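Local coordinates for protein 6-aminohexanoate-cyclic-dimer hydrolase (Arthrobacter sp., PDB 3A2Q) that hydrolyses the cyclic dimer of 6-aminohexanoic acid, a nylon-6 by-product, opening one amide bond to give the linear dimer, at residues Asn39-Ala44 / Trp141-Ser146; Ser93-Asp98 / Glu329-Pro334; Val113-Thr118 / Ala161-Ala166; Trp134-Asn139 / Pro394-Leu399. The protein carries 1 engineered substitution. All blocks are in the same frame, centred on the assembly; numbering follows the deposited sequence.

Contact 1 of 4, residues Asn39-Ala44 / Trp141-Ser146; sequences NPEINA and WNLGRS
Leu143 reaches over to Glu41 and Ile42 with both of its methyls, CD2 mainly to Ile42, CD1 to Glu41. CD2 meets the branch methyl of the isoleucine, with Leu143 CD2 and Ile42 CG2 3.7 Å apart and the two side chains crossing at about a right angle. CD1 sits against the carboxylate of the glutamate, Leu143 CD1 to Glu41 OE1 being 3.7 Å, an apolar-on-polar touch with no hydrogen bond. Leu143 CD2 also lies 3.8 Å from the backbone oxygen Glu41 O.

Ile42 presents CG2 because its CG1 lies between the backbone N and the carbonyl carbon (chi1 55°), which carries CG1 and CD1 away from Leu143; CD1 packs on Leu162 instead. In Leu143 the CB already points at helix 24-42, and CG anti to the carbonyl carbon (chi1 -59°) carries the fork on to it.

The backbone around the leucine is shaped by its own turn. Asn142 OD1 accepts from Gly144 N at 3.1 Å, in the carbonyl plane and on a lone pair, while Arg145 N bonds to Asn142 O. Beyond the turn, Arg145 pairs with Asp445, and on the other segment Asn43 is gripped by the backbone of the 134-139 loop. The contact thus sets the C-terminal end of helix 24-42 against an Asx turn overlapping a type I beta turn, in the loop between strand 113-118 and helix 152-159 of the amidase fold.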
loop_
_atom_site.group_PDB
_atom_site.type_symbol
_atom_site.label_atom_id
_atom_site.label_comp_id
_atom_site.label_asym_id
_atom_site.label_seq_id
_atom_site.Cartn_x
_atom_site.Cartn_y
_atom_site.Cartn_z
ATOM N N ASN A 39 -1.774 20.491 0.490
ATOM C CA ASN A 39 -1.741 19.600 1.645
ATOM C C ASN A 39 -2.592 20.016 2.842
ATOM O O ASN A 39 -3.132 19.162 3.546
ATOM C CB ASN A 39 -0.306 19.375 2.114
ATOM C CG ASN A 39 -0.207 18.265 3.133
ATOM O OD1 ASN A 39 -0.595 17.126 2.864
ATOM N ND2 ASN A 39 0.308 18.586 4.310
ATOM N N PRO A 40 -2.719 21.328 3.105
ATOM C CA PRO A 40 -3.542 21.710 4.259
ATOM C C PRO A 40 -4.964 21.160 4.173
ATOM O O PRO A 40 -5.580 20.839 5.188
ATOM C CB PRO A 40 -3.507 23.238 4.223
ATOM C CG PRO A 40 -2.192 23.541 3.560
ATOM C CD PRO A 40 -2.114 22.511 2.465
ATOM N N GLU A 41 -5.477 21.033 2.955
ATOM C CA GLU A 41 -6.830 20.531 2.760
ATOM C C GLU A 41 -6.994 19.022 2.935
ATOM O O GLU A 41 -8.072 18.554 3.297
ATOM C CB GLU A 41 -7.344 20.927 1.376
ATOM C CG GLU A 41 -7.453 22.422 1.162
ATOM C CD GLU A 41 -8.279 22.767 -0.059
ATOM O OE1 GLU A 41 -9.490 22.457 -0.065
ATOM O OE2 GLU A 41 -7.719 23.345 -1.012
ATOM N N ILE A 42 -5.936 18.257 2.690
ATOM C CA ILE A 42 -6.042 16.808 2.808
ATOM C C ILE A 42 -5.272 16.157 3.959
ATOM O O ILE A 42 -5.522 14.998 4.283
ATOM C CB ILE A 42 -5.655 16.121 1.476
ATOM C CG1 ILE A 42 -4.259 16.561 1.034
ATOM C CG2 ILE A 42 -6.672 16.468 0.405
ATOM C CD1 ILE A 42 -3.782 15.881 -0.240
ATOM N N ASN A 43 -4.349 16.891 4.577
ATOM C CA ASN A 43 -3.579 16.364 5.705
ATOM C C ASN A 43 -2.923 15.025 5.335
ATOM O O ASN A 43 -3.004 14.050 6.083
ATOM C CB ASN A 43 -4.512 16.207 6.918
ATOM C CG ASN A 43 -3.778 15.805 8.191
ATOM O OD1 ASN A 43 -2.683 16.290 8.474
ATOM N ND2 ASN A 43 -4.396 14.930 8.978
ATOM N N ALA A 44 -2.275 15.001 4.171
ATOM C CA ALA A 44 -1.602 13.806 3.661
ATOM C C ALA A 44 -0.160 13.729 4.167
ATOM O O ALA A 44 0.247 12.724 4.755
ATOM C CB ALA A 44 -1.624 13.814 2.141
ATOM N N TRP A 141 -10.438 13.545 -3.998
ATOM C CA TRP A 141 -11.584 13.446 -4.893
ATOM C C TRP A 141 -12.866 13.914 -4.209
ATOM O O TRP A 141 -13.811 14.325 -4.874
ATOM C CB TRP A 141 -11.761 12.003 -5.393
ATOM C CG TRP A 141 -10.595 11.487 -6.189
ATOM C CD1 TRP A 141 -9.417 11.003 -5.698
ATOM C CD2 TRP A 141 -10.479 11.453 -7.617
ATOM N NE1 TRP A 141 -8.570 10.670 -6.732
ATOM C CE2 TRP A 141 -9.197 10.937 -7.921
ATOM C CE3 TRP A 141 -11.332 11.809 -8.670
ATOM C CZ2 TRP A 141 -8.745 10.770 -9.238
ATOM C CZ3 TRP A 141 -10.880 11.642 -9.986
ATOM C CH2 TRP A 141 -9.599 11.128 -10.253
ATOM N N ASN A 142 -12.888 13.834 -2.882
ATOM C CA ASN A 142 -14.036 14.247 -2.077
ATOM C C ASN A 142 -13.557 14.354 -0.628
ATOM O O ASN A 142 -13.411 13.346 0.058
ATOM C CB ASN A 142 -15.150 13.206 -2.179
ATOM C CG ASN A 142 -16.445 13.684 -1.579
ATOM O OD1 ASN A 142 -16.457 14.300 -0.516
ATOM N ND2 ASN A 142 -17.553 13.389 -2.250
ATOM N N LEU A 143 -13.332 15.581 -0.168
ATOM C CA LEU A 143 -12.823 15.831 1.184
ATOM C C LEU A 143 -13.611 15.236 2.349
ATOM O O LEU A 143 -13.101 15.137 3.468
ATOM C CB LEU A 143 -12.643 17.336 1.389
ATOM C CG LEU A 143 -11.675 17.974 0.390
ATOM C CD1 LEU A 143 -11.599 19.477 0.622
ATOM C CD2 LEU A 143 -10.296 17.333 0.533
ATOM N N GLY A 144 -14.847 14.832 2.096
ATOM C CA GLY A 144 -15.632 14.239 3.160
ATOM C C GLY A 144 -15.475 12.732 3.185
ATOM O O GLY A 144 -16.091 12.053 4.005
ATOM N N ARG A 145 -14.632 12.203 2.297
ATOM C CA ARG A 145 -14.419 10.759 2.210
ATOM C C ARG A 145 -13.050 10.297 2.687
ATOM O O ARG A 145 -12.072 11.033 2.631
ATOM C CB ARG A 145 -14.592 10.272 0.765
ATOM C CG ARG A 145 -15.940 10.525 0.132
ATOM C CD ARG A 145 -17.058 9.703 0.753
ATOM N NE ARG A 145 -18.283 9.883 -0.022
ATOM C CZ ARG A 145 -18.741 9.023 -0.927
ATOM N NH1 ARG A 145 -18.090 7.893 -1.176
ATOM N NH2 ARG A 145 -19.838 9.313 -1.615
ATOM N N SER A 146 -13.004 9.047 3.129
ATOM C CA SER A 146 -11.779 8.414 3.597
ATOM C C SER A 146 -10.821 8.227 2.417
ATOM O O SER A 146 -11.216 8.358 1.260
ATOM C CB SER A 146 -12.112 7.047 4.204
ATOM O OG SER A 146 -10.947 6.259 4.408
#

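Contact 2 of 4, residues Ser93-Asp98 / Glu329-Pro334; sequences SGYRAD and ELIGRP
Tyr95 lays one face of its ring against Leu330, whose CB and both methyls lie along it. The leucine's CB stands over that face in a CH-pi contact, with Leu330 CB 4.1 Å from the centroid of the Tyr95 ring and 16° off the ring normal. Its fork then runs on toward the phenol end: Leu330 CD1 is 3.6 Å from Tyr95 CE2, and Leu330 CD2 is 3.5 Å from Tyr95 OH. Across the ring, the opposite face has Ala97 N above it near the rim, so helix end and own chain flank the ring.

Ile331 works at the other end of the tyrosine. Its CG2 lies 3.9 Å from Tyr95 CB and also closes on Ser93, with Ile331 CG2 to Ser93 OG at 3.4 Å. That hydroxyl is already engaged: it bonds with Met90 O and accepts from Tyr95 N at 3.1 Å, an ST turn that fixes the tyrosine's backbone after helix 88-93. In Tyr95, chi1 of 171° sets CG beside the carbonyl carbon, and the ring beyond it reaches Leu330.

Were Tyr95 cut back to alanine, Leu330 would probably lose the surface it lies on and a gap would open beside the last turn of helix 308-331. No hydrogen bond crosses between the segments, so these two surface elements are joined by dispersion and CH-pi contact, while polar bonds shape each side separately.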
loop_
_atom_site.group_PDB
_atom_site.type_symbol
_atom_site.label_atom_id
_atom_site.label_comp_id
_atom_site.label_asym_id
_atom_site.label_seq_id
_atom_site.Cartn_x
_atom_site.Cartn_y
_atom_site.Cartn_z
ATOM N N SER A 93 6.876 12.544 22.381
ATOM C CA SER A 93 8.265 12.283 22.750
ATOM C C SER A 93 9.261 12.974 21.827
ATOM O O SER A 93 10.416 13.186 22.202
ATOM C CB SER A 93 8.546 10.780 22.732
ATOM O OG SER A 93 8.715 10.320 21.402
ATOM N N GLY A 94 8.820 13.314 20.621
ATOM C CA GLY A 94 9.707 13.963 19.672
ATOM C C GLY A 94 10.795 13.026 19.178
ATOM O O GLY A 94 11.798 13.464 18.616
ATOM N N TYR A 95 10.597 11.728 19.391
ATOM C CA TYR A 95 11.562 10.717 18.968
ATOM C C TYR A 95 11.960 10.861 17.502
ATOM O O TYR A 95 11.129 11.169 16.647
ATOM C CB TYR A 95 10.991 9.311 19.199
ATOM C CG TYR A 95 11.822 8.202 18.585
ATOM C CD1 TYR A 95 13.100 7.916 19.061
ATOM C CD2 TYR A 95 11.344 7.464 17.499
ATOM C CE1 TYR A 95 13.883 6.929 18.474
ATOM C CE2 TYR A 95 12.123 6.472 16.901
ATOM C CZ TYR A 95 13.391 6.212 17.393
ATOM O OH TYR A 95 14.181 5.251 16.798
ATOM N N ARG A 96 13.240 10.638 17.222
ATOM C CA ARG A 96 13.762 10.702 15.860
ATOM C C ARG A 96 14.581 9.441 15.598
ATOM O O ARG A 96 15.340 8.999 16.460
ATOM C CB ARG A 96 14.639 11.943 15.674
ATOM C CG ARG A 96 13.866 13.255 15.659
ATOM C CD ARG A 96 14.799 14.458 15.673
ATOM N NE ARG A 96 14.061 15.719 15.665
ATOM C CZ ARG A 96 13.638 16.335 14.566
ATOM N NH1 ARG A 96 13.883 15.816 13.373
ATOM N NH2 ARG A 96 12.960 17.470 14.662
ATOM N N ALA A 97 14.420 8.858 14.412
ATOM C CA ALA A 97 15.150 7.644 14.050
ATOM C C ALA A 97 16.643 7.933 13.923
ATOM O O ALA A 97 17.041 9.042 13.563
ATOM C CB ALA A 97 14.612 7.083 12.741
ATOM N N ASP A 98 17.467 6.928 14.201
ATOM C CA ASP A 98 18.915 7.098 14.131
ATOM C C ASP A 98 19.566 6.547 12.868
ATOM O O ASP A 98 20.785 6.639 12.712
ATOM C CB ASP A 98 19.573 6.453 15.351
ATOM C CG ASP A 98 19.181 5.000 15.519
ATOM O OD1 ASP A 98 19.320 4.231 14.546
ATOM O OD2 ASP A 98 18.732 4.626 16.623
ATOM N N GLU A 329 10.575 1.173 24.141
ATOM C CA GLU A 329 12.021 1.087 24.308
ATOM C C GLU A 329 12.744 2.198 23.563
ATOM O O GLU A 329 13.775 2.687 24.020
ATOM C CB GLU A 329 12.542 -0.264 23.819
ATOM C CG GLU A 329 12.052 -1.452 24.619
ATOM C CD GLU A 329 12.703 -2.746 24.173
ATOM O OE1 GLU A 329 13.947 -2.837 24.253
ATOM O OE2 GLU A 329 11.977 -3.667 23.738
ATOM N N LEU A 330 12.204 2.594 22.417
ATOM C CA LEU A 330 12.813 3.652 21.617
ATOM C C LEU A 330 12.936 4.966 22.377
ATOM O O LEU A 330 13.896 5.711 22.186
ATOM C CB LEU A 330 12.008 3.892 20.340
ATOM C CG LEU A 330 12.037 2.791 19.282
ATOM C CD1 LEU A 330 11.179 3.208 18.102
ATOM C CD2 LEU A 330 13.468 2.549 18.833
ATOM N N ILE A 331 11.965 5.254 23.235
ATOM C CA ILE A 331 11.996 6.495 23.996
ATOM C C ILE A 331 12.508 6.313 25.421
ATOM O O ILE A 331 12.779 7.291 26.116
ATOM C CB ILE A 331 10.606 7.149 24.035
ATOM C CG1 ILE A 331 9.595 6.191 24.660
ATOM C CG2 ILE A 331 10.187 7.540 22.629
ATOM C CD1 ILE A 331 8.240 6.817 24.911
ATOM N N GLY A 332 12.630 5.064 25.857
ATOM C CA GLY A 332 13.139 4.799 27.191
ATOM C C GLY A 332 12.122 4.572 28.290
ATOM O O GLY A 332 12.492 4.475 29.460
ATOM N N ARG A 333 10.844 4.489 27.937
ATOM C CA ARG A 333 9.807 4.261 28.936
ATOM C C ARG A 333 8.670 3.441 28.353
ATOM O O ARG A 333 8.331 3.583 27.178
ATOM C CB ARG A 333 9.247 5.592 29.449
ATOM C CG ARG A 333 8.364 6.320 28.450
ATOM C CD ARG A 333 7.828 7.628 29.012
ATOM N NE ARG A 333 6.916 8.285 28.080
ATOM C CZ ARG A 333 5.704 7.832 27.775
ATOM N NH1 ARG A 333 5.246 6.719 28.331
ATOM N NH2 ARG A 333 4.951 8.490 26.906
ATOM N N PRO A 334 8.063 2.566 29.169
ATOM C CA PRO A 334 6.952 1.735 28.696
ATOM C C PRO A 334 5.785 2.625 28.285
ATOM O O PRO A 334 5.604 3.713 28.834
ATOM C CB PRO A 334 6.608 0.878 29.916
ATOM C CG PRO A 334 7.885 0.867 30.718
ATOM C CD PRO A 334 8.379 2.275 30.577
#

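Contact 3 of 4, residues Val113-Thr118 / Ala161-Ala166; sequences VLLGKT and ALSPVA
Strand 113-118 and the 161-166 segment, which leaves a helix and leads into strand 165-170, keep their backbones well separated: the nearest CA atoms, those of Leu115 and Ser163, are 8.2 Å apart and no hydrogen bond passes between the segments. Strand 68-72 lies between the two strands in the sheet. Ala161, with positive phi, closes helix 152-159 as the C-prime residue of a Schellman motif.

One side chain spans the distance. In Leu115, CG anti to the backbone N (chi1 -172°) extends the side chain toward 161-166, where CD2 touches two oxygens, lying 3.4 Å from Leu162 O and 3.6 Å from Ser163 OG. Those oxygens are paired with each other: Ser163 OG donates to Leu162 O at 2.6 Å, the donor tilted 31° from the carbonyl plane. Thr31 and Ile32 of helix 24-42 and Phe50 of helix 50-59 also pack on Leu115.

With a valine here instead of Ser163, Leu162 O would be likely to lose its hydroxyl donor beside an apolar methyl. A buried methyl thus meets polar atoms: the serine's bond to the preceding carbonyl is short but poorly directed, a partner of limited quality that probably still makes that oxygen tolerable beside leucine.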
loop_
_atom_site.group_PDB
_atom_site.type_symbol
_atom_site.label_atom_id
_atom_site.label_comp_id
_atom_site.label_asym_id
_atom_site.label_seq_id
_atom_site.Cartn_x
_atom_site.Cartn_y
_atom_site.Cartn_z
ATOM N N VAL A 113 14.526 12.346 -4.003
ATOM C CA VAL A 113 14.763 13.197 -2.838
ATOM C C VAL A 113 13.608 13.030 -1.848
ATOM O O VAL A 113 12.441 13.117 -2.224
ATOM C CB VAL A 113 14.920 14.705 -3.238
ATOM C CG1 VAL A 113 15.962 14.839 -4.347
ATOM C CG2 VAL A 113 13.595 15.295 -3.683
ATOM N N LEU A 114 13.939 12.762 -0.587
ATOM C CA LEU A 114 12.925 12.567 0.444
ATOM C C LEU A 114 12.237 13.882 0.788
ATOM O O LEU A 114 12.805 14.728 1.479
ATOM C CB LEU A 114 13.555 11.962 1.701
ATOM C CG LEU A 114 12.581 11.634 2.831
ATOM C CD1 LEU A 114 11.433 10.797 2.282
ATOM C CD2 LEU A 114 13.310 10.891 3.944
ATOM N N LEU A 115 11.006 14.037 0.307
ATOM C CA LEU A 115 10.225 15.252 0.523
ATOM C C LEU A 115 9.519 15.320 1.871
ATOM O O LEU A 115 9.272 16.408 2.389
ATOM C CB LEU A 115 9.190 15.406 -0.597
ATOM C CG LEU A 115 8.412 16.722 -0.648
ATOM C CD1 LEU A 115 9.384 17.874 -0.901
ATOM C CD2 LEU A 115 7.366 16.657 -1.758
ATOM N N GLY A 116 9.185 14.166 2.437
ATOM C CA GLY A 116 8.503 14.151 3.719
ATOM C C GLY A 116 7.836 12.824 4.024
ATOM O O GLY A 116 7.975 11.864 3.265
ATOM N N LYS A 117 7.116 12.769 5.140
ATOM C CA LYS A 117 6.426 11.551 5.550
ATOM C C LYS A 117 4.906 11.694 5.478
ATOM O O LYS A 117 4.365 12.782 5.681
ATOM C CB LYS A 117 6.830 11.165 6.970
ATOM C CG LYS A 117 8.293 10.802 7.134
ATOM C CD LYS A 117 8.508 10.222 8.513
ATOM C CE LYS A 117 9.872 9.588 8.672
ATOM N NZ LYS A 117 9.900 8.810 9.942
ATOM N N THR A 118 4.225 10.584 5.203
ATOM C CA THR A 118 2.769 10.583 5.081
ATOM C C THR A 118 2.028 9.961 6.256
ATOM O O THR A 118 2.545 9.085 6.952
ATOM C CB THR A 118 2.344 9.858 3.810
ATOM O OG1 THR A 118 2.966 8.567 3.777
ATOM C CG2 THR A 118 2.755 10.661 2.589
ATOM N N ALA A 161 -0.842 14.883 -6.539
ATOM C CA ALA A 161 0.418 15.308 -7.138
ATOM C C ALA A 161 1.421 15.960 -6.186
ATOM O O ALA A 161 2.218 16.799 -6.605
ATOM C CB ALA A 161 0.138 16.239 -8.313
ATOM N N LEU A 162 1.396 15.578 -4.912
ATOM C CA LEU A 162 2.349 16.138 -3.961
ATOM C C LEU A 162 3.699 15.468 -4.229
ATOM O O LEU A 162 4.741 15.913 -3.746
ATOM C CB LEU A 162 1.899 15.881 -2.521
ATOM C CG LEU A 162 0.456 16.266 -2.180
ATOM C CD1 LEU A 162 0.258 16.185 -0.673
ATOM C CD2 LEU A 162 0.151 17.671 -2.677
ATOM N N SER A 163 3.652 14.397 -5.017
ATOM C CA SER A 163 4.822 13.620 -5.428
ATOM C C SER A 163 4.337 12.622 -6.474
ATOM O O SER A 163 3.186 12.188 -6.432
ATOM C CB SER A 163 5.436 12.871 -4.246
ATOM O OG SER A 163 6.168 13.749 -3.410
ATOM N N PRO A 164 5.201 12.257 -7.434
ATOM C CA PRO A 164 4.792 11.302 -8.472
ATOM C C PRO A 164 4.784 9.849 -7.998
ATOM O O PRO A 164 4.140 8.993 -8.603
ATOM C CB PRO A 164 5.810 11.542 -9.583
ATOM C CG PRO A 164 7.035 11.974 -8.829
ATOM C CD PRO A 164 6.500 12.878 -7.756
ATOM N N VAL A 165 5.504 9.582 -6.913
ATOM C CA VAL A 165 5.593 8.238 -6.355
ATOM C C VAL A 165 5.728 8.308 -4.840
ATOM O O VAL A 165 6.157 9.323 -4.293
ATOM C CB VAL A 165 6.813 7.475 -6.915
ATOM C CG1 VAL A 165 6.739 7.415 -8.432
ATOM C CG2 VAL A 165 8.093 8.145 -6.473
ATOM N N ALA A 166 5.370 7.221 -4.164
ATOM C CA ALA A 166 5.459 7.182 -2.715
ATOM C C ALA A 166 5.542 5.755 -2.211
ATOM O O ALA A 166 5.202 4.805 -2.921
ATOM C CB ALA A 166 4.253 7.874 -2.099
#

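Contact 4 of 4, residues Trp134-Asn139 / Pro394-Leu399; sequences WGATRN and PEIGEL
Two loops of the amidase fold meet here, one after strand 113-118 and one after strand 383-387, and the second inserts the corner of a type II beta turn, Glu395 to Glu398. At that corner Ile396 alone of 394-399 touches the other loop, using its CG2 methyl and both carbons of its ethyl arm. Its CG2 rests on the methyl of the alanine, Ile396 CG2 to Ala136 CB being 4.0 Å. Ile396 CD1 comes to 3.6 Å from Thr137 O, as chi1 and chi2 of -68° and -63° fold the ethyl arm over that carbonyl. Ile396 CG1 lies 3.6 Å from Arg138 NH1, the side chains crossing at about a right angle.

Arg138 NH1 also bonds to Leu143 O, so the arginine's extended chain bridges to the 141-146 turn. Thr137 turns the other way, its OG1 bonding with Asn43 O.

Glu398 N to Glu395 O (3.0 Å) closes the turn, and Glu398 OE1 accepts from Glu395 N at 3.1 Å, the N-H coming from above the carboxylate plane. A single isoleucine at a turn corner, set against three successive residues, thus joins the loops, with Thr137 about 10 Å, side chain to side chain, from Lys72 and Ser150 of the probable charge relay.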
loop_
_atom_site.group_PDB
_atom_site.type_symbol
_atom_site.label_atom_id
_atom_site.label_comp_id
_atom_site.label_asym_id
_atom_site.label_seq_id
_atom_site.Cartn_x
_atom_site.Cartn_y
_atom_site.Cartn_z
ATOM N N TRP A 134 -2.552 12.538 14.472
ATOM C CA TRP A 134 -2.395 13.542 13.419
ATOM C C TRP A 134 -3.678 14.037 12.763
ATOM O O TRP A 134 -3.648 14.976 11.970
ATOM C CB TRP A 134 -1.471 13.023 12.317
ATOM C CG TRP A 134 -0.065 12.783 12.752
ATOM C CD1 TRP A 134 0.466 11.610 13.206
ATOM C CD2 TRP A 134 1.003 13.737 12.763
ATOM N NE1 TRP A 134 1.798 11.773 13.493
ATOM C CE2 TRP A 134 2.154 13.071 13.231
ATOM C CE3 TRP A 134 1.097 15.094 12.422
ATOM C CZ2 TRP A 134 3.390 13.713 13.367
ATOM C CZ3 TRP A 134 2.326 15.734 12.558
ATOM C CH2 TRP A 134 3.455 15.041 13.026
ATOM N N GLY A 135 -4.802 13.414 13.084
ATOM C CA GLY A 135 -6.047 13.833 12.475
ATOM C C GLY A 135 -6.276 13.037 11.206
ATOM O O GLY A 135 -5.381 12.340 10.734
ATOM N N ALA A 136 -7.469 13.144 10.644
ATOM C CA ALA A 136 -7.802 12.400 9.439
ATOM C C ALA A 136 -7.176 12.929 8.159
ATOM O O ALA A 136 -6.979 14.136 7.995
ATOM C CB ALA A 136 -9.319 12.347 9.274
ATOM N N THR A 137 -6.841 12.008 7.258
ATOM C CA THR A 137 -6.318 12.392 5.959
ATOM C C THR A 137 -7.581 12.322 5.110
ATOM O O THR A 137 -8.332 11.350 5.196
ATOM C CB THR A 137 -5.280 11.393 5.409
ATOM O OG1 THR A 137 -4.090 11.450 6.204
ATOM C CG2 THR A 137 -4.933 11.740 3.959
ATOM N N ARG A 138 -7.816 13.349 4.302
ATOM C CA ARG A 138 -9.018 13.409 3.485
ATOM C C ARG A 138 -8.767 13.135 2.012
ATOM O O ARG A 138 -7.680 13.390 1.495
ATOM C CB ARG A 138 -9.684 14.775 3.676
ATOM C CG ARG A 138 -10.107 15.023 5.123
ATOM C CD ARG A 138 -10.638 16.438 5.342
ATOM N NE ARG A 138 -11.178 16.613 6.691
ATOM C CZ ARG A 138 -12.384 16.209 7.082
ATOM N NH1 ARG A 138 -13.199 15.603 6.230
ATOM N NH2 ARG A 138 -12.778 16.404 8.333
ATOM N N ASN A 139 -9.795 12.624 1.341
ATOM C CA ASN A 139 -9.705 12.267 -0.067
ATOM C C ASN A 139 -9.745 13.455 -1.022
ATOM O O ASN A 139 -10.688 14.247 -1.009
ATOM C CB ASN A 139 -10.830 11.294 -0.414
ATOM C CG ASN A 139 -10.518 10.458 -1.636
ATOM O OD1 ASN A 139 -10.178 10.986 -2.689
ATOM N ND2 ASN A 139 -10.637 9.140 -1.498
ATOM N N PRO A 394 -16.024 4.854 2.223
ATOM C CA PRO A 394 -16.646 5.377 3.443
ATOM C C PRO A 394 -16.392 6.862 3.688
ATOM O O PRO A 394 -15.410 7.428 3.208
ATOM C CB PRO A 394 -16.042 4.504 4.547
ATOM C CG PRO A 394 -14.722 4.073 3.973
ATOM C CD PRO A 394 -15.059 3.785 2.536
ATOM N N GLU A 395 -17.289 7.493 4.438
ATOM C CA GLU A 395 -17.124 8.902 4.769
ATOM C C GLU A 395 -16.154 8.980 5.945
ATOM O O GLU A 395 -16.029 8.022 6.714
ATOM C CB GLU A 395 -18.468 9.526 5.182
ATOM C CG GLU A 395 -19.528 9.519 4.099
ATOM C CD GLU A 395 -20.819 10.197 4.533
ATOM O OE1 GLU A 395 -21.350 9.842 5.606
ATOM O OE2 GLU A 395 -21.306 11.083 3.800
ATOM N N ILE A 396 -15.462 10.106 6.077
ATOM C CA ILE A 396 -14.540 10.306 7.189
ATOM C C ILE A 396 -15.328 10.068 8.478
ATOM O O ILE A 396 -16.460 10.538 8.613
ATOM C CB ILE A 396 -13.994 11.756 7.218
ATOM C CG1 ILE A 396 -13.074 11.999 6.019
ATOM C CG2 ILE A 396 -13.250 12.010 8.528
ATOM C CD1 ILE A 396 -11.834 11.130 6.015
ATOM N N GLY A 397 -14.739 9.326 9.409
ATOM C CA GLY A 397 -15.400 9.048 10.673
ATOM C C GLY A 397 -16.171 7.742 10.723
ATOM O O GLY A 397 -16.337 7.146 11.789
ATOM N N GLU A 398 -16.627 7.280 9.565
ATOM C CA GLU A 398 -17.405 6.052 9.481
ATOM C C GLU A 398 -16.729 4.793 10.043
ATOM O O GLU A 398 -17.359 4.018 10.758
ATOM C CB GLU A 398 -17.810 5.812 8.026
ATOM C CG GLU A 398 -18.869 4.751 7.835
ATOM C CD GLU A 398 -19.175 4.508 6.370
ATOM O OE1 GLU A 398 -19.290 5.496 5.613
ATOM O OE2 GLU A 398 -19.312 3.331 5.977
ATOM N N LEU A 399 -15.451 4.589 9.735
ATOM C CA LEU A 399 -14.762 3.388 10.205
ATOM C C LEU A 399 -14.105 3.462 11.588
ATOM O O LEU A 399 -13.657 2.441 12.117
ATOM C CB LEU A 399 -13.732 2.933 9.160
ATOM C CG LEU A 399 -14.292 2.568 7.775
ATOM C CD1 LEU A 399 -13.211 1.867 6.945
ATOM C CD2 LEU A 399 -15.496 1.653 7.927
#

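Overall arrangement
Contact 3 is the buried one, contacts 1 and 4 are partly buried, and contact 2 sits at the surface, its centre about 26 Å from that of the chain. Contacts 1 and 4 are neighbours, their centres 8 Å apart: both draw on the loop between strand 113-118 and helix 152-159, and polar bonds between their segments tie them together. Contact 1 also packs on contact 3, where Leu162 meets the end of helix 24-42. Contact 2 touches none of the others. None of the four has a hydrogen bond between its own segments; all set methyls against oxygens or nitrogens, contact 2 adding a tyrosine face, contacts 1 and 4 an aliphatic pair, while in contact 3 a single methyl meets only oxygens.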